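Local coordinates for Udp-n-acetylglucosamine pyrophosphorylase (Trypanosoma brucei, PDB 4BQH), which probably catalyses the formation of UDP-N-acetylglucosamine and diphosphate from UTP and N-acetylglucosamine 1-phosphate, and is caught here with an allosteric inhibitor, at residues L117-G122 with V276-I281; L177-G182 with F208-V213; A243-P248 with E262-H267. All blocks are in the same frame, centred on the assembly; numbering follows the deposited sequence.

Contact 1: L117-G122 with V276-I281; sequences LILAGG and VQIGNI
Leu117 and Leu119 present both their N-H and their C=O to the strand 275-280, and the answering groups on Gln277, Gly279 and Ile281 make the pair a regular piece of parallel sheet in the GT-A nucleotidyltransferase core. The shortest backbone bond is at the start, where Leu117 N donates to Gln277 O at 2.7 Å; Leu117 O then takes Gly279 N at 3.1 Å. On the face shared by Leu117, Leu119 and Ile278, the CD2 methyl of Leu119 lies 4.0 Å from Ile278 CG2, while from the helix 241-246 Val241 touches both leucines and Leu245 touches Leu117. The side chains pack most tightly between Ile118 and Ile281: with chi1 at -57°, Ile118 CG1 lies beside the backbone N, which leaves CG2 anti to that N and pressed on Ile281 CB at 3.5 Å. His151 of the helix 147-166 touches both isoleucines.

The last backbone bond is the longest, Ile281 N to Leu119 O at 3.3 Å. Beside it Asn280 sits at a partly exposed margin, its OD1 accepting from Asp282 N, and Gly121 and Gly122 run on into more open surroundings, in the glycine-rich loop that in relatives binds the nucleotide. Gln277 NE2 donates to Asn287 O. The chemistry is thus main-chain bonding between two strands whose apolar side chains pack on both faces, with the polar side chains engaged outside the pair.

Contact 2: L177-G182 with F208-V213; sequences LVMTSG and FAQSSV. With 9VU ((3S)-3-[2-(1,3-benzodioxol-5-yl)-2-oxidanylidene-ethyl]-4-bromanyl-5-methyl-3-oxidanyl-1H-indol-2-one), chain C.
Phe208 enters beside Leu177, Val178 and Met179, where strands 175-180 and 205-209 run parallel as the two ends of a beta-alpha-beta unit whose crossover carries the helix 185-194. Its N donates to Val178 O at 3.0 Å, and its carbonyl receives Thr180 N. With chi1 at 69°, CG lies between the backbone N and the carbonyl carbon, and the ring is laid against the neighbouring strand. Met179 takes one face: its CG makes a CH-pi contact 4.0 Å from the ring centroid, and SD follows more obliquely in a Met-aromatic contact. Leu177 CB meets CE1 of the ring at 3.6 Å. Leu245 and Ala244 of the helix 241-246 also pack on the phenylalanine.

Ala209 turns to the other face of the sheet, where its CB lies 3.6 Å from Thr180 OG1; that hydroxyl is hydrogen-bonded to Asp185.

Gln210 continues the pairing and binds one acceptor twice. Its backbone N and its NE2 both donate to Thr180 O, at 3.0 and 3.1 Å, approaching from opposite faces of the carbonyl plane. The NE2 bond keeps the oxygen within the plane of the side-chain amide, which should restrain the amide's rotation, and Met179 CE rests against the same group. A water links Gln210 O to Gly182 N.

Ser211 and Ser212 leave the strand pair, their hydroxyls bonded to the carbonyls of Ala47 and Glu45. Here the chain becomes a wall of the inhibitor pocket. Ser211 O approaches CAS on the benzodioxole ring, and Val213 CG2 packs on that same carbon at 3.6 Å.

Contact 3: A243-P248 with E262-H267; sequences AALAAP and ESLLQH. With 9VU ((3S)-3-[2-(1,3-benzodioxol-5-yl)-2-oxidanylidene-ethyl]-4-bromanyl-5-methyl-3-oxidanyl-1H-indol-2-one), chain C; SO4 (sulfate ion), chain D.
A capping box opens the helix 264-270, and the C-terminal turn of the helix 241-246 packs directly against it. Leu245 O accepts Leu265 N at 3.1 Å; the last turn of one helix thus gives an acceptor to the first turn of the next. Ser263 is the N-cap: its OG accepts Gln266 N, and Gln266 OE1 returns the bond by taking Ser263 N on an in-plane lone pair at 2.9 Å. The serine CB also fits closely against Leu245 O, 3.2 Å away, and Ala247 O receives a CA-H...O contact from Ser263.

Between the helices a water accepts from Leu264 N at 3.0 Å and lies near the carbonyls of Ala244 and Ala247. Alongside these bonds the leucines meet obliquely, Leu245 CD2 with Leu264 CD2 at 3.9 Å; Phe208 touches both, and Met367 packs on Leu245 and Leu265.

Ala243 and Ala246 line the inhibitor pocket, with Ala246 CB against the ligand methyl CAJ at 3.8 Å, while His267 meets a sulfate, probably from the crystallisation liquor, that is bound besides by Arg249 and His206. The sulfur lies in the plane of the His267 ring, at the edge, and His267 ND1 donates to sulfate O3 at 2.8 Å.

Contacts 1 and 2 are neighbouring seams of one sheet, their centres about 10 Å apart. Strands 114-119 and 175-180 join them: Ile118 N lies 2.7 Å from Leu177 O and Ala120 N 2.9 Å from Met179 O, both probable hydrogen bonds. Contact 3 lies over this sheet, its centre about 12 Å from that of contact 2, where Phe208 CG packs on Leu264 CD2 at 3.6 Å. It reaches contact 1 more lightly, through Leu117 CD1 and Leu245 CD1. Contacts 2 and 3 both border the inhibitor, which is also hydrogen-bonded to Gly48 and Asp50, whereas the side chain of Leu119 in contact 1 remains about 10 Å from it.

Contact 1: L117-G122 with V276-I281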
# COMPACT_ATOMS: atom_id res chain seq x y z
N LEU A 117 -0.43 5.45 4.32
CA LEU A 117 -1.80 5.05 4.01
C LEU A 117 -1.78 3.54 3.79
O LEU A 117 -1.14 3.04 2.84
CB LEU A 117 -2.28 5.80 2.77
CG LEU A 117 -3.75 5.71 2.34
CD1 LEU A 117 -4.03 6.72 1.22
CD2 LEU A 117 -4.13 4.29 1.91
N ILE A 118 -2.43 2.79 4.68
CA ILE A 118 -2.49 1.32 4.51
C ILE A 118 -3.76 0.96 3.73
O ILE A 118 -4.88 1.31 4.15
CB ILE A 118 -2.63 0.58 5.86
CG1 ILE A 118 -1.49 0.90 6.81
CG2 ILE A 118 -2.70 -0.93 5.58
CD1 ILE A 118 -1.63 0.20 8.17
N LEU A 119 -3.61 0.25 2.61
CA LEU A 119 -4.79 -0.23 1.85
C LEU A 119 -5.32 -1.46 2.59
O LEU A 119 -4.66 -2.53 2.63
CB LEU A 119 -4.39 -0.57 0.41
CG LEU A 119 -3.67 0.54 -0.38
CD1 LEU A 119 -3.02 -0.04 -1.63
CD2 LEU A 119 -4.63 1.65 -0.75
N ALA A 120 -6.50 -1.29 3.18
CA ALA A 120 -7.03 -2.23 4.16
C ALA A 120 -8.45 -2.68 3.89
O ALA A 120 -9.20 -3.01 4.82
CB ALA A 120 -6.91 -1.63 5.56
N GLY A 121 -8.82 -2.73 2.61
CA GLY A 121 -10.18 -3.08 2.24
C GLY A 121 -10.38 -4.56 1.99
O GLY A 121 -11.52 -5.01 1.91
N GLY A 122 -9.29 -5.31 1.85
CA GLY A 122 -9.39 -6.72 1.47
C GLY A 122 -9.51 -7.66 2.66
O GLY A 122 -8.99 -7.37 3.76
N VAL A 276 2.58 11.29 1.39
CA VAL A 276 1.79 10.13 1.79
C VAL A 276 2.44 8.91 1.15
O VAL A 276 2.53 8.83 -0.09
CB VAL A 276 0.33 10.26 1.29
CG1 VAL A 276 -0.51 9.06 1.75
CG2 VAL A 276 -0.34 11.55 1.79
N GLN A 277 2.93 7.99 1.98
CA GLN A 277 3.43 6.72 1.47
C GLN A 277 2.26 5.74 1.46
O GLN A 277 1.49 5.68 2.42
CB GLN A 277 4.53 6.18 2.37
CG GLN A 277 5.12 4.87 1.81
CD GLN A 277 6.25 4.30 2.67
OE1 GLN A 277 6.63 4.89 3.68
NE2 GLN A 277 6.77 3.14 2.28
N ILE A 278 2.10 5.00 0.37
CA ILE A 278 0.92 4.13 0.22
C ILE A 278 1.40 2.70 0.06
O ILE A 278 2.32 2.43 -0.72
CB ILE A 278 0.08 4.52 -1.01
CG1 ILE A 278 -0.38 5.98 -0.86
CG2 ILE A 278 -1.13 3.59 -1.16
CD1 ILE A 278 -0.72 6.65 -2.15
N GLY A 279 0.78 1.79 0.80
CA GLY A 279 1.13 0.36 0.66
C GLY A 279 0.01 -0.56 1.05
O GLY A 279 -0.90 -0.16 1.78
N ASN A 280 0.06 -1.79 0.54
CA ASN A 280 -0.96 -2.77 0.88
C ASN A 280 -0.60 -3.51 2.18
O ASN A 280 0.56 -3.88 2.39
CB ASN A 280 -1.06 -3.79 -0.26
CG ASN A 280 -2.35 -4.60 -0.21
OD1 ASN A 280 -2.69 -5.26 0.78
ND2 ASN A 280 -3.09 -4.55 -1.32
N ILE A 281 -1.61 -3.72 3.04
CA ILE A 281 -1.41 -4.44 4.29
C ILE A 281 -0.91 -5.86 4.06
O ILE A 281 -0.36 -6.46 4.98
CB ILE A 281 -2.69 -4.43 5.17
CG1 ILE A 281 -2.40 -4.87 6.64
CG2 ILE A 281 -3.76 -5.31 4.57
CD1 ILE A 281 -1.17 -4.28 7.31

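Contact 2: L177-G182 with F208-V213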
# COMPACT_ATOMS: atom_id res chain seq x y z
N LEU A 177 -3.09 6.27 8.13
CA LEU A 177 -4.39 6.36 7.46
C LEU A 177 -4.77 4.94 7.09
O LEU A 177 -4.04 4.29 6.31
CB LEU A 177 -4.24 7.21 6.19
CG LEU A 177 -3.37 8.47 6.25
CD1 LEU A 177 -3.40 9.16 4.88
CD2 LEU A 177 -3.88 9.38 7.36
N VAL A 178 -5.85 4.44 7.67
CA VAL A 178 -6.23 3.05 7.45
C VAL A 178 -7.45 3.04 6.50
O VAL A 178 -8.53 3.47 6.89
CB VAL A 178 -6.59 2.36 8.79
CG1 VAL A 178 -7.01 0.90 8.56
CG2 VAL A 178 -5.38 2.42 9.71
N MET A 179 -7.24 2.61 5.26
CA MET A 179 -8.31 2.68 4.27
C MET A 179 -9.13 1.40 4.27
O MET A 179 -8.75 0.39 3.69
CB MET A 179 -7.81 3.03 2.86
CG MET A 179 -9.01 3.43 1.99
SD MET A 179 -8.51 3.96 0.34
CE MET A 179 -8.24 2.39 -0.44
N THR A 180 -10.27 1.48 4.93
CA THR A 180 -11.10 0.31 5.18
C THR A 180 -12.06 0.12 3.99
O THR A 180 -12.04 0.90 3.04
CB THR A 180 -11.90 0.53 6.46
OG1 THR A 180 -12.59 1.79 6.35
CG2 THR A 180 -10.95 0.58 7.68
N SER A 181 -12.90 -0.90 4.07
CA SER A 181 -14.10 -0.95 3.24
C SER A 181 -15.30 -0.48 4.06
O SER A 181 -15.25 -0.46 5.30
CB SER A 181 -14.35 -2.37 2.71
OG SER A 181 -14.74 -3.26 3.76
N GLY A 182 -16.38 -0.12 3.37
CA GLY A 182 -17.62 0.22 4.06
C GLY A 182 -18.02 -0.91 5.00
O GLY A 182 -18.40 -0.67 6.15
N PHE A 208 -10.72 5.53 7.31
CA PHE A 208 -11.53 6.12 6.27
C PHE A 208 -11.92 5.06 5.26
O PHE A 208 -11.06 4.36 4.73
CB PHE A 208 -10.84 7.35 5.62
CG PHE A 208 -9.62 7.05 4.78
CD1 PHE A 208 -8.45 6.51 5.35
CD2 PHE A 208 -9.63 7.36 3.42
CE1 PHE A 208 -7.33 6.26 4.56
CE2 PHE A 208 -8.51 7.13 2.61
CZ PHE A 208 -7.36 6.58 3.19
N ALA A 209 -13.21 4.95 4.98
CA ALA A 209 -13.70 3.88 4.10
C ALA A 209 -13.65 4.29 2.65
O ALA A 209 -14.01 5.43 2.29
CB ALA A 209 -15.12 3.51 4.47
N GLN A 210 -13.23 3.35 1.81
CA GLN A 210 -13.27 3.53 0.37
C GLN A 210 -14.66 3.18 -0.11
O GLN A 210 -15.48 2.60 0.64
CB GLN A 210 -12.25 2.60 -0.31
CG GLN A 210 -12.47 1.11 -0.08
CD GLN A 210 -11.25 0.33 -0.47
OE1 GLN A 210 -11.00 0.11 -1.66
NE2 GLN A 210 -10.42 0.00 0.52
N SER A 211 -14.91 3.49 -1.37
CA SER A 211 -16.14 3.08 -2.04
C SER A 211 -15.90 1.94 -3.00
O SER A 211 -14.87 1.86 -3.67
CB SER A 211 -16.77 4.27 -2.73
OG SER A 211 -17.18 5.18 -1.71
N SER A 212 -16.88 1.05 -3.09
CA SER A 212 -16.87 0.02 -4.10
C SER A 212 -17.38 0.61 -5.43
O SER A 212 -17.85 1.76 -5.48
CB SER A 212 -17.74 -1.14 -3.65
OG SER A 212 -19.08 -0.71 -3.45
N VAL A 213 -17.28 -0.16 -6.50
CA VAL A 213 -17.65 0.31 -7.84
C VAL A 213 -18.72 -0.65 -8.39
O VAL A 213 -18.54 -1.87 -8.30
CB VAL A 213 -16.42 0.32 -8.77
CG1 VAL A 213 -16.80 0.67 -10.20
CG2 VAL A 213 -15.40 1.34 -8.27
OAN 9VU C . -17.80 8.76 -8.85
CAH 9VU C . -16.95 9.41 -8.21
NAG 9VU C . -17.26 10.23 -7.20
CAC 9VU C . -16.12 10.81 -6.74
CAB 9VU C . -15.97 11.71 -5.76
CAA 9VU C . -14.73 12.26 -5.42
CAF 9VU C . -13.61 11.85 -6.15
CAJ 9VU C . -12.31 12.39 -5.84
CAE 9VU C . -13.82 10.90 -7.18
BRA 9VU C . -12.27 10.33 -8.12
CAD 9VU C . -15.05 10.39 -7.47
CAI 9VU C . -15.55 9.47 -8.45
OAL 9VU C . -15.40 10.02 -9.76
CAM 9VU C . -14.84 8.09 -8.52
CAO 9VU C . -15.05 7.22 -7.27
OAP 9VU C . -15.88 7.59 -6.43
CAQ 9VU C . -14.31 6.00 -7.17
CAV 9VU C . -13.20 5.72 -7.97
CAU 9VU C . -12.53 4.56 -7.87
OAY 9VU C . -11.43 4.14 -8.56
CAX 9VU C . -11.40 2.71 -8.33
OAW 9VU C . -12.02 2.56 -7.05
CAT 9VU C . -12.87 3.63 -6.97
CAS 9VU C . -13.92 3.84 -6.15
CAR 9VU C . -14.65 5.02 -6.23
O HOH W 1 -16.86 -0.08 0.47

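Contact 3: A243-P248 with E262-H267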
# COMPACT_ATOMS: atom_id res chain seq x y z
N ALA A 243 -10.82 9.23 -4.14
CA ALA A 243 -12.19 9.46 -3.70
C ALA A 243 -12.33 9.30 -2.20
O ALA A 243 -13.02 10.09 -1.53
CB ALA A 243 -13.14 8.51 -4.44
N ALA A 244 -11.66 8.29 -1.65
CA ALA A 244 -11.74 8.03 -0.23
C ALA A 244 -11.16 9.19 0.60
O ALA A 244 -11.78 9.58 1.59
CB ALA A 244 -11.10 6.69 0.12
N LEU A 245 -10.02 9.74 0.18
CA LEU A 245 -9.41 10.88 0.86
C LEU A 245 -10.24 12.15 0.67
O LEU A 245 -10.10 13.08 1.44
CB LEU A 245 -7.98 11.11 0.35
CG LEU A 245 -6.95 10.10 0.84
CD1 LEU A 245 -5.70 10.24 -0.02
CD2 LEU A 245 -6.60 10.27 2.33
N ALA A 246 -11.14 12.16 -0.33
CA ALA A 246 -11.98 13.33 -0.67
C ALA A 246 -13.28 13.44 0.10
O ALA A 246 -13.90 14.51 0.14
CB ALA A 246 -12.27 13.36 -2.19
N ALA A 247 -13.71 12.34 0.71
CA ALA A 247 -15.00 12.26 1.40
C ALA A 247 -15.07 13.24 2.58
O ALA A 247 -14.12 13.31 3.37
CB ALA A 247 -15.24 10.83 1.88
N PRO A 248 -16.17 14.01 2.69
CA PRO A 248 -16.30 14.89 3.87
C PRO A 248 -16.35 14.11 5.17
O PRO A 248 -16.96 13.04 5.24
CB PRO A 248 -17.66 15.59 3.64
CG PRO A 248 -17.88 15.52 2.17
CD PRO A 248 -17.27 14.20 1.74
N GLU A 262 -14.90 18.74 6.39
CA GLU A 262 -13.82 18.74 5.40
C GLU A 262 -13.33 17.30 5.16
O GLU A 262 -13.61 16.39 5.96
CB GLU A 262 -12.64 19.60 5.86
CG GLU A 262 -12.96 21.07 6.13
CD GLU A 262 -11.84 21.77 6.88
OE1 GLU A 262 -10.91 21.09 7.38
OE2 GLU A 262 -11.89 23.02 6.98
N SER A 263 -12.57 17.12 4.09
CA SER A 263 -12.02 15.80 3.76
C SER A 263 -10.81 15.43 4.61
O SER A 263 -10.17 16.28 5.24
CB SER A 263 -11.63 15.75 2.29
OG SER A 263 -10.61 16.69 2.00
N LEU A 264 -10.49 14.13 4.65
CA LEU A 264 -9.24 13.71 5.27
C LEU A 264 -8.04 14.42 4.61
O LEU A 264 -7.08 14.79 5.29
CB LEU A 264 -9.06 12.18 5.21
CG LEU A 264 -7.85 11.57 5.96
CD1 LEU A 264 -7.70 12.07 7.40
CD2 LEU A 264 -8.04 10.05 6.00
N LEU A 265 -8.10 14.59 3.29
CA LEU A 265 -7.06 15.34 2.57
C LEU A 265 -6.87 16.74 3.17
O LEU A 265 -5.76 17.15 3.47
CB LEU A 265 -7.41 15.46 1.09
CG LEU A 265 -6.41 16.20 0.22
CD1 LEU A 265 -5.20 15.32 0.01
CD2 LEU A 265 -7.06 16.50 -1.13
N GLN A 266 -7.97 17.47 3.34
CA GLN A 266 -7.91 18.79 3.95
C GLN A 266 -7.39 18.72 5.39
O GLN A 266 -6.61 19.56 5.80
CB GLN A 266 -9.29 19.45 3.88
CG GLN A 266 -9.70 19.82 2.45
CD GLN A 266 -11.15 20.30 2.35
OE1 GLN A 266 -12.09 19.56 2.62
NE2 GLN A 266 -11.32 21.56 1.93
N HIS A 267 -7.82 17.71 6.16
CA HIS A 267 -7.32 17.51 7.55
C HIS A 267 -5.83 17.30 7.54
O HIS A 267 -5.11 17.86 8.37
CB HIS A 267 -8.00 16.31 8.19
CG HIS A 267 -9.46 16.53 8.52
ND1 HIS A 267 -10.17 15.66 9.28
CD2 HIS A 267 -10.32 17.57 8.21
CE1 HIS A 267 -11.43 16.11 9.40
NE2 HIS A 267 -11.52 17.28 8.76
OAN 9VU C . -17.80 8.76 -8.85
CAH 9VU C . -16.95 9.41 -8.21
NAG 9VU C . -17.26 10.23 -7.20
CAC 9VU C . -16.12 10.81 -6.74
CAB 9VU C . -15.97 11.71 -5.76
CAA 9VU C . -14.73 12.26 -5.42
CAF 9VU C . -13.61 11.85 -6.15
CAJ 9VU C . -12.31 12.39 -5.84
CAE 9VU C . -13.82 10.90 -7.18
BRA 9VU C . -12.27 10.33 -8.12
CAD 9VU C . -15.05 10.39 -7.47
CAI 9VU C . -15.55 9.47 -8.45
OAL 9VU C . -15.40 10.02 -9.76
CAM 9VU C . -14.84 8.09 -8.52
CAO 9VU C . -15.05 7.22 -7.27
OAP 9VU C . -15.88 7.59 -6.43
CAQ 9VU C . -14.31 6.00 -7.17
CAV 9VU C . -13.20 5.72 -7.97
CAU 9VU C . -12.53 4.56 -7.87
OAY 9VU C . -11.43 4.14 -8.56
CAX 9VU C . -11.40 2.71 -8.33
OAW 9VU C . -12.02 2.56 -7.05
CAT 9VU C . -12.87 3.63 -6.97
CAS 9VU C . -13.92 3.84 -6.15
CAR 9VU C . -14.65 5.02 -6.23
S SO4 D . -9.94 12.86 11.23
O1 SO4 D . -9.56 11.43 11.15
O2 SO4 D . -11.15 13.14 10.42
O3 SO4 D . -8.82 13.67 10.72
O4 SO4 D . -10.28 13.19 12.64
O HOH W 2 -11.97 11.68 3.68